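Local coordinates for galactose mutarotase-like protein (Clostridium acetobutylicum, PDB 3OS7) that probably binds carbohydrate and may act as an aldose 1-epimerase, interconverting the anomers of a sugar, at residues D6-K19 against R22-D35. Residues are numbered along the deposited sequence; the frame is centred on the assembly and turned at random.
Sequences DLWIKEEIIWSEHK and RFAAGGYEALIIPD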
ATOM      1  N   ASP A   6       4.379  12.342  24.721  1.00 30.64           N
ATOM      2  CA  ASP A   6       4.527  11.481  23.545  1.00 28.77           C
ATOM      3  C   ASP A   6       3.592  11.904  22.402  1.00 24.49           C
ATOM      4  O   ASP A   6       3.363  11.136  21.462  1.00 20.14           O
ATOM      5  CB  ASP A   6       4.272  10.028  23.945  1.00 29.28           C
ATOM      6  CG  ASP A   6       2.861   9.800  24.443  1.00 35.68           C
ATOM      7  OD1 ASP A   6       2.119  10.800  24.658  1.00 41.58           O
ATOM      8  OD2 ASP A   6       2.493   8.618  24.633  1.00 39.85           O
ATOM      9  N   LEU A   7       3.070  13.133  22.482  1.00 21.78           N
ATOM     10  CA  LEU A   7       2.291  13.711  21.411  1.00 18.63           C
ATOM     11  C   LEU A   7       3.014  14.893  20.791  1.00 18.89           C
ATOM     12  O   LEU A   7       3.182  15.914  21.439  1.00 19.29           O
ATOM     13  CB  LEU A   7       0.912  14.137  21.931  1.00 18.75           C
ATOM     14  CG  LEU A   7      -0.025  14.826  20.941  1.00 21.05           C
ATOM     15  CD1 LEU A   7      -0.516  13.819  19.849  1.00 20.68           C
ATOM     16  CD2 LEU A   7      -1.197  15.418  21.728  1.00 22.30           C
ATOM     17  N   TRP A   8       3.419  14.768  19.524  1.00 18.08           N
ATOM     18  CA  TRP A   8       4.167  15.833  18.852  1.00 17.91           C
ATOM     19  C   TRP A   8       4.288  15.607  17.357  1.00 17.70           C
ATOM     20  O   TRP A   8       4.052  14.490  16.849  1.00 17.19           O
ATOM     21  CB  TRP A   8       5.558  16.040  19.487  1.00 16.26           C
ATOM     22  CG  TRP A   8       6.346  14.790  19.700  1.00 18.23           C
ATOM     23  CD1 TRP A   8       6.421  14.059  20.846  1.00 16.28           C
ATOM     24  CD2 TRP A   8       7.154  14.108  18.733  1.00 17.49           C
ATOM     25  NE1 TRP A   8       7.245  12.969  20.658  1.00 20.72           N
ATOM     26  CE2 TRP A   8       7.701  12.973  19.371  1.00 19.59           C
ATOM     27  CE3 TRP A   8       7.492  14.362  17.391  1.00 17.98           C
ATOM     28  CZ2 TRP A   8       8.561  12.094  18.724  1.00 21.11           C
ATOM     29  CZ3 TRP A   8       8.336  13.484  16.750  1.00 17.68           C
ATOM     30  CH2 TRP A   8       8.836  12.342  17.412  1.00 19.96           C
ATOM     31  N   ILE A   9       4.635  16.679  16.661  1.00 14.81           N
ATOM     32  CA  ILE A   9       4.913  16.651  15.223  1.00 15.68           C
ATOM     33  C   ILE A   9       6.144  17.501  15.010  1.00 15.52           C
ATOM     34  O   ILE A   9       6.171  18.655  15.398  1.00 18.80           O
ATOM     35  CB  ILE A   9       3.774  17.231  14.372  1.00 16.12           C
ATOM     36  CG1 ILE A   9       2.461  16.450  14.619  1.00 18.71           C
ATOM     37  CG2 ILE A   9       4.173  17.254  12.880  1.00 14.83           C
ATOM     38  CD1 ILE A   9       1.255  17.020  13.855  1.00 17.57           C
ATOM     39  N   LYS A  10       7.138  16.943  14.329  1.00 15.31           N
ATOM     40  CA  LYS A  10       8.428  17.617  14.086  1.00 15.15           C
ATOM     41  C   LYS A  10       8.756  17.570  12.605  1.00 15.94           C
ATOM     42  O   LYS A  10       8.767  16.499  12.007  1.00 16.90           O
ATOM     43  CB  LYS A  10       9.532  16.963  14.905  1.00 17.58           C
ATOM     44  CG  LYS A  10      10.919  17.568  14.715  1.00 20.18           C
ATOM     45  CD  LYS A  10      11.930  16.916  15.647  1.00 23.14           C
ATOM     46  CE  LYS A  10      13.280  17.588  15.561  1.00 26.71           C
ATOM     47  NZ  LYS A  10      14.245  16.992  16.541  1.00 29.30           N
ATOM     48  N   GLU A  11       8.987  18.738  12.015  1.00 14.53           N
ATOM     49  CA  GLU A  11       9.485  18.836  10.672  1.00 15.16           C
ATOM     50  C   GLU A  11      10.990  18.999  10.790  1.00 17.86           C
ATOM     51  O   GLU A  11      11.447  19.867  11.506  1.00 15.15           O
ATOM     52  CB  GLU A  11       8.881  20.035  10.008  1.00 17.88           C
ATOM     53  CG  GLU A  11       9.301  20.306   8.596  1.00 24.73           C
ATOM     54  CD  GLU A  11       8.436  21.433   7.991  1.00 31.70           C
ATOM     55  OE1 GLU A  11       7.308  21.641   8.485  1.00 49.22           O
ATOM     56  OE2 GLU A  11       8.857  22.081   7.024  1.00 34.30           O
ATOM     57  N   GLU A  12      11.743  18.158  10.089  1.00 17.42           N
ATOM     58  CA  GLU A  12      13.203  18.174  10.191  1.00 20.09           C
ATOM     59  C   GLU A  12      13.833  17.775   8.858  1.00 21.44           C
ATOM     60  O   GLU A  12      13.130  17.535   7.891  1.00 21.18           O
ATOM     61  CB  GLU A  12      13.662  17.258  11.330  1.00 22.68           C
ATOM     62  CG  GLU A  12      13.395  15.805  11.094  1.00 28.49           C
ATOM     63  CD  GLU A  12      13.424  14.972  12.376  1.00 40.62           C
ATOM     64  OE1 GLU A  12      12.349  14.528  12.815  1.00 44.25           O
ATOM     65  OE2 GLU A  12      14.506  14.750  12.950  1.00 48.43           O
ATOM     66  N   ILE A  13      15.169  17.770   8.798  1.00 21.95           N
ATOM     67  CA  ILE A  13      15.884  17.499   7.555  1.00 20.64           C
ATOM     68  C   ILE A  13      16.384  16.056   7.591  1.00 21.78           C
ATOM     69  O   ILE A  13      16.871  15.580   8.599  1.00 23.01           O
ATOM     70  CB  ILE A  13      17.090  18.432   7.369  1.00 21.18           C
ATOM     71  CG1 ILE A  13      16.643  19.903   7.293  1.00 23.44           C
ATOM     72  CG2 ILE A  13      17.868  18.074   6.120  1.00 20.05           C
ATOM     73  CD1 ILE A  13      15.524  20.149   6.293  1.00 23.36           C
ATOM     74  N   ILE A  14      16.268  15.368   6.475  1.00 20.78           N
ATOM     75  CA  ILE A  14      16.811  13.994   6.348  1.00 19.94           C
ATOM     76  C   ILE A  14      17.570  13.952   5.017  1.00 19.46           C
ATOM     77  O   ILE A  14      17.287  14.726   4.113  1.00 17.35           O
ATOM     78  CB  ILE A  14      15.655  12.933   6.411  1.00 21.34           C
ATOM     79  CG1 ILE A  14      16.190  11.501   6.517  1.00 22.67           C
ATOM     80  CG2 ILE A  14      14.772  13.022   5.203  1.00 22.85           C
ATOM     81  CD1 ILE A  14      15.102  10.471   6.866  1.00 26.99           C
ATOM     82  N   TRP A  15      18.561  13.070   4.916  1.00 23.28           N
ATOM     83  CA  TRP A  15      19.395  12.983   3.711  1.00 24.20           C
ATOM     84  C   TRP A  15      19.940  14.356   3.316  1.00 24.52           C
ATOM     85  O   TRP A  15      19.901  14.741   2.141  1.00 23.74           O
ATOM     86  CB  TRP A  15      18.600  12.379   2.554  1.00 23.76           C
ATOM     87  CG  TRP A  15      18.537  10.914   2.551  1.00 24.88           C
ATOM     88  CD1 TRP A  15      19.591  10.054   2.455  1.00 29.30           C
ATOM     89  CD2 TRP A  15      17.356  10.101   2.573  1.00 22.96           C
ATOM     90  NE1 TRP A  15      19.139   8.749   2.443  1.00 32.42           N
ATOM     91  CE2 TRP A  15      17.775   8.755   2.516  1.00 33.03           C
ATOM     92  CE3 TRP A  15      15.990  10.378   2.664  1.00 31.12           C
ATOM     93  CZ2 TRP A  15      16.873   7.690   2.533  1.00 36.82           C
ATOM     94  CZ3 TRP A  15      15.100   9.325   2.690  1.00 31.88           C
ATOM     95  CH2 TRP A  15      15.550   7.993   2.614  1.00 31.97           C
ATOM     96  N   SER A  16      20.393  15.109   4.317  1.00 26.18           N
ATOM     97  CA  SER A  16      21.026  16.437   4.134  1.00 30.06           C
ATOM     98  C   SER A  16      20.167  17.623   3.661  1.00 29.51           C
ATOM     99  O   SER A  16      20.382  18.735   4.120  1.00 29.75           O
ATOM    100  CB  SER A  16      22.280  16.332   3.247  1.00 30.95           C
ATOM    101  OG  SER A  16      23.126  15.312   3.739  1.00 35.84           O
ATOM    102  N   GLU A  17      19.247  17.420   2.725  1.00 30.08           N
ATOM    103  CA  GLU A  17      18.508  18.541   2.146  1.00 31.17           C
ATOM    104  C   GLU A  17      17.026  18.271   1.942  1.00 28.20           C
ATOM    105  O   GLU A  17      16.351  19.039   1.268  1.00 29.50           O
ATOM    106  CB  GLU A  17      19.139  18.957   0.806  1.00 32.42           C
ATOM    107  CG  GLU A  17      19.404  17.768  -0.140  1.00 39.55           C
ATOM    108  CD  GLU A  17      19.887  18.180  -1.530  1.00 45.91           C
ATOM    109  OE1 GLU A  17      20.354  19.328  -1.717  1.00 49.10           O
ATOM    110  OE2 GLU A  17      19.793  17.340  -2.443  1.00 46.58           O
ATOM    111  N   HIS A  18      16.495  17.211   2.539  1.00 24.60           N
ATOM    112  CA  HIS A  18      15.064  16.903   2.352  1.00 22.24           C
ATOM    113  C   HIS A  18      14.259  17.060   3.621  1.00 20.71           C
ATOM    114  O   HIS A  18      14.691  16.676   4.679  1.00 23.06           O
ATOM    115  CB  HIS A  18      14.900  15.501   1.796  1.00 20.49           C
ATOM    116  CG  HIS A  18      15.603  15.308   0.503  1.00 19.78           C
ATOM    117  ND1 HIS A  18      15.030  15.642  -0.708  1.00 25.83           N
ATOM    118  CD2 HIS A  18      16.840  14.840   0.225  1.00 22.28           C
ATOM    119  CE1 HIS A  18      15.893  15.389  -1.677  1.00 24.75           C
ATOM    120  NE2 HIS A  18      16.994  14.891  -1.138  1.00 21.66           N
ATOM    121  N   LYS A  19      13.084  17.646   3.494  1.00 19.89           N
ATOM    122  CA  LYS A  19      12.225  17.819   4.631  1.00 22.45           C
ATOM    123  C   LYS A  19      11.531  16.483   4.924  1.00 23.26           C
ATOM    124  O   LYS A  19      11.224  15.692   4.012  1.00 28.75           O
ATOM    125  CB  LYS A  19      11.247  18.959   4.388  1.00 24.65           C
ATOM    126  CG  LYS A  19      11.986  20.330   4.320  1.00 33.67           C
ATOM    127  CD  LYS A  19      11.033  21.511   4.129  1.00 42.72           C
ATOM    128  CE  LYS A  19      11.517  22.479   3.061  1.00 44.52           C
ATOM    129  NZ  LYS A  19      10.342  23.177   2.450  1.00 47.97           N
ATOM    130  N   ARG A  22       8.293  13.826  11.291  1.00 15.93           N
ATOM    131  CA  ARG A  22       8.202  12.786  12.305  1.00 16.78           C
ATOM    132  C   ARG A  22       7.017  13.127  13.213  1.00 16.00           C
ATOM    133  O   ARG A  22       6.838  14.278  13.596  1.00 14.10           O
ATOM    134  CB  ARG A  22       9.469  12.776  13.124  1.00 17.58           C
ATOM    135  CG  ARG A  22       9.832  11.481  13.737  1.00 28.35           C
ATOM    136  CD  ARG A  22      11.253  11.552  14.320  1.00 30.38           C
ATOM    137  NE  ARG A  22      12.302  11.830  13.337  1.00 29.77           N
ATOM    138  CZ  ARG A  22      12.976  10.908  12.638  1.00 32.30           C
ATOM    139  NH1 ARG A  22      12.705   9.616  12.746  1.00 33.41           N
ATOM    140  NH2 ARG A  22      13.916  11.287  11.794  1.00 34.21           N
ATOM    141  N   PHE A  23       6.186  12.147  13.523  1.00 15.23           N
ATOM    142  CA  PHE A  23       4.985  12.423  14.326  1.00 14.47           C
ATOM    143  C   PHE A  23       4.708  11.279  15.281  1.00 16.49           C
ATOM    144  O   PHE A  23       5.027  10.131  14.988  1.00 17.77           O
ATOM    145  CB  PHE A  23       3.764  12.848  13.456  1.00 14.71           C
ATOM    146  CG  PHE A  23       3.340  11.874  12.362  1.00 16.29           C
ATOM    147  CD1 PHE A  23       4.142  11.625  11.260  1.00 12.27           C
ATOM    148  CD2 PHE A  23       2.064  11.316  12.373  1.00 15.19           C
ATOM    149  CE1 PHE A  23       3.713  10.797  10.235  1.00 14.66           C
ATOM    150  CE2 PHE A  23       1.650  10.442  11.369  1.00 21.01           C
ATOM    151  CZ  PHE A  23       2.475  10.180  10.299  1.00 17.77           C
ATOM    152  N   ALA A  24       4.115  11.615  16.427  1.00 16.94           N
ATOM    153  CA  ALA A  24       4.013  10.709  17.548  1.00 15.39           C
ATOM    154  C   ALA A  24       2.702  10.951  18.284  1.00 16.94           C
ATOM    155  O   ALA A  24       2.307  12.106  18.510  1.00 16.93           O
ATOM    156  CB  ALA A  24       5.202  10.926  18.499  1.00 16.51           C
ATOM    157  N   ALA A  25       2.037   9.862  18.655  1.00 17.17           N
ATOM    158  CA  ALA A  25       0.875   9.943  19.534  1.00 18.61           C
ATOM    159  C   ALA A  25       0.597   8.563  20.066  1.00 18.39           C
ATOM    160  O   ALA A  25       0.846   7.578  19.375  1.00 17.59           O
ATOM    161  CB  ALA A  25      -0.361  10.488  18.764  1.00 18.41           C
ATOM    162  N   GLY A  26       0.144   8.495  21.307  1.00 20.90           N
ATOM    163  CA  GLY A  26      -0.317   7.242  21.913  1.00 22.16           C
ATOM    164  C   GLY A  26       0.701   6.126  21.988  1.00 22.68           C
ATOM    165  O   GLY A  26       0.332   4.954  21.991  1.00 24.33           O
ATOM    166  N   GLY A  27       1.979   6.473  22.082  1.00 21.87           N
ATOM    167  CA  GLY A  27       3.045   5.480  22.125  1.00 23.61           C
ATOM    168  C   GLY A  27       3.622   5.058  20.774  1.00 21.74           C
ATOM    169  O   GLY A  27       4.632   4.344  20.725  1.00 23.61           O
ATOM    170  N   TYR A  28       2.989   5.490  19.688  1.00 18.44           N
ATOM    171  CA  TYR A  28       3.510   5.242  18.343  1.00 16.84           C
ATOM    172  C   TYR A  28       4.305   6.449  17.830  1.00 17.04           C
ATOM    173  O   TYR A  28       4.079   7.574  18.253  1.00 16.32           O
ATOM    174  CB  TYR A  28       2.375   4.993  17.359  1.00 16.78           C
ATOM    175  CG  TYR A  28       1.591   3.705  17.550  1.00 13.74           C
ATOM    176  CD1 TYR A  28       0.492   3.638  18.422  1.00 16.03           C
ATOM    177  CD2 TYR A  28       1.925   2.558  16.828  1.00 17.04           C
ATOM    178  CE1 TYR A  28      -0.233   2.447  18.576  1.00 14.19           C
ATOM    179  CE2 TYR A  28       1.226   1.383  16.992  1.00 17.68           C
ATOM    180  CZ  TYR A  28       0.142   1.335  17.867  1.00 16.46           C
ATOM    181  OH  TYR A  28      -0.558   0.146  17.987  1.00 18.13           O
ATOM    182  N   GLU A  29       5.227   6.189  16.910  1.00 14.83           N
ATOM    183  CA  GLU A  29       5.952   7.219  16.201  1.00 15.83           C
ATOM    184  C   GLU A  29       6.078   6.812  14.724  1.00 16.55           C
ATOM    185  O   GLU A  29       6.329   5.629  14.419  1.00 16.97           O
ATOM    186  CB  GLU A  29       7.336   7.402  16.822  1.00 17.26           C
ATOM    187  CG  GLU A  29       8.175   8.484  16.166  1.00 25.97           C
ATOM    188  CD  GLU A  29       9.535   8.632  16.831  1.00 32.24           C
ATOM    189  OE1 GLU A  29       9.596   8.487  18.078  1.00 26.59           O
ATOM    190  OE2 GLU A  29      10.518   8.881  16.089  1.00 30.07           O
ATOM    191  N   ALA A  30       5.875   7.772  13.830  1.00 12.75           N
ATOM    192  CA  ALA A  30       5.966   7.578  12.388  1.00 13.11           C
ATOM    193  C   ALA A  30       6.890   8.610  11.730  1.00 15.12           C
ATOM    194  O   ALA A  30       7.163   9.682  12.289  1.00 16.10           O
ATOM    195  CB  ALA A  30       4.606   7.629  11.734  1.00 12.56           C
ATOM    196  N   LEU A  31       7.327   8.285  10.533  1.00 14.31           N
ATOM    197  CA  LEU A  31       8.183   9.183   9.744  1.00 16.12           C
ATOM    198  C   LEU A  31       7.664   9.161   8.317  1.00 13.83           C
ATOM    199  O   LEU A  31       7.563   8.098   7.724  1.00 14.12           O
ATOM    200  CB  LEU A  31       9.636   8.708   9.802  1.00 15.09           C
ATOM    201  CG  LEU A  31      10.643   9.491   8.953  1.00 19.86           C
ATOM    202  CD1 LEU A  31      10.655  10.968   9.360  1.00 20.04           C
ATOM    203  CD2 LEU A  31      12.018   8.824   9.108  1.00 23.68           C
ATOM    204  N   ILE A  32       7.368  10.339   7.760  1.00 12.29           N
ATOM    205  CA  ILE A  32       6.900  10.460   6.421  1.00 13.24           C
ATOM    206  C   ILE A  32       7.856  11.331   5.585  1.00 16.59           C
ATOM    207  O   ILE A  32       8.433  12.305   6.092  1.00 14.84           O
ATOM    208  CB  ILE A  32       5.441  11.003   6.369  1.00 14.52           C
ATOM    209  CG1 ILE A  32       4.837  10.853   4.963  1.00 17.60           C
ATOM    210  CG2 ILE A  32       5.352  12.470   6.845  1.00 13.09           C
ATOM    211  CD1 ILE A  32       3.312  11.189   4.939  1.00 18.13           C
ATOM    212  N   ILE A  33       8.045  10.916   4.325  1.00 16.02           N
ATOM    213  CA  ILE A  33       8.958  11.602   3.393  1.00 14.60           C
ATOM    214  C   ILE A  33       8.171  12.211   2.214  1.00 15.50           C
ATOM    215  O   ILE A  33       7.953  11.550   1.182  1.00 14.64           O
ATOM    216  CB  ILE A  33      10.035  10.671   2.817  1.00 16.43           C
ATOM    217  CG1 ILE A  33      10.677   9.765   3.889  1.00 17.45           C
ATOM    218  CG2 ILE A  33      11.117  11.532   2.101  1.00 15.34           C
ATOM    219  CD1 ILE A  33      11.407  10.501   4.987  1.00 23.64           C
ATOM    220  N   PRO A  34       7.747  13.473   2.352  1.00 15.51           N
ATOM    221  CA  PRO A  34       6.958  14.101   1.290  1.00 16.94           C
ATOM    222  C   PRO A  34       7.607  14.075  -0.096  1.00 17.73           C
ATOM    223  O   PRO A  34       6.920  13.762  -1.079  1.00 15.63           O
ATOM    224  CB  PRO A  34       6.744  15.527   1.803  1.00 20.84           C
ATOM    225  CG  PRO A  34       6.829  15.394   3.287  1.00 19.49           C
ATOM    226  CD  PRO A  34       7.870  14.339   3.532  1.00 18.19           C
ATOM    227  N   ASP A  35       8.915  14.323  -0.166  1.00 16.89           N
ATOM    228  CA  ASP A  35       9.637  14.338  -1.442  1.00 17.81           C
ATOM    229  C   ASP A  35       9.659  13.023  -2.227  1.00 16.74           C
ATOM    230  O   ASP A  35       9.902  13.040  -3.429  1.00 18.44           O
ATOM    231  CB  ASP A  35      11.089  14.752  -1.224  1.00 19.00           C
ATOM    232  CG  ASP A  35      11.269  16.273  -1.170  1.00 26.74           C
ATOM    233  OD1 ASP A  35      10.334  17.004  -1.537  1.00 22.83           O
ATOM    234  OD2 ASP A  35      12.351  16.724  -0.763  1.00 27.28           O
TER
HETATM  235  O   HOH W   1       3.874   8.406  20.941  1.00 18.75           O
HETATM  236  O   HOH W   2      -0.452  10.852  22.873  1.00 28.25           O
HETATM  237  O   HOH W   3      12.306  18.664   1.032  1.00 24.15           O
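The edge of an antiparallel meander is made here, where Trp8, Ile9 and Lys10 pair with Ala24, Phe23 and Arg22. Two backbone hydrogen bonds join Trp8 to Ala24, and two more join Lys10 to Arg22, with Ile9-Phe23 the non-hydrogen-bonded pair between them; Lys10 N reaches Arg22 O at 2.8 Å, the straightest of the four at 170°. With CG between the backbone N and the carbonyl carbon (chi1 48°), the Trp8 indole lies over Ala24, with Arg22 CB in its plane at the rim. Ala24 CB makes a CH-pi contact, 3.6 Å from the centroid of the Trp8 five-membered ring and near its normal. Farther along, Arg22 NE donates to Glu12 OE1 at 2.7 Å in a salt bridge; OE1 lies near the guanidinium plane, whereas NE approaches from above the carboxylate plane, 45° out of it. Leu31 CD1 lies over a guanidinium face. Strands 8-14, 18-25 and 28-33 form consecutive hairpins of this meander in a mutarotase-like, beta-rich fold, with a type I' turn from Ala25 to Tyr28 closing the second. On the face bearing Ile9 and Phe23, Phe23 packs against Tyr157 and Leu159 of strand 151-160. At the far end, His18 ND1 donates to Asp35 OD2 at 2.9 Å, in the imidazole plane and on the carboxylate's anti side; a water links the same oxygen to Lys19 N.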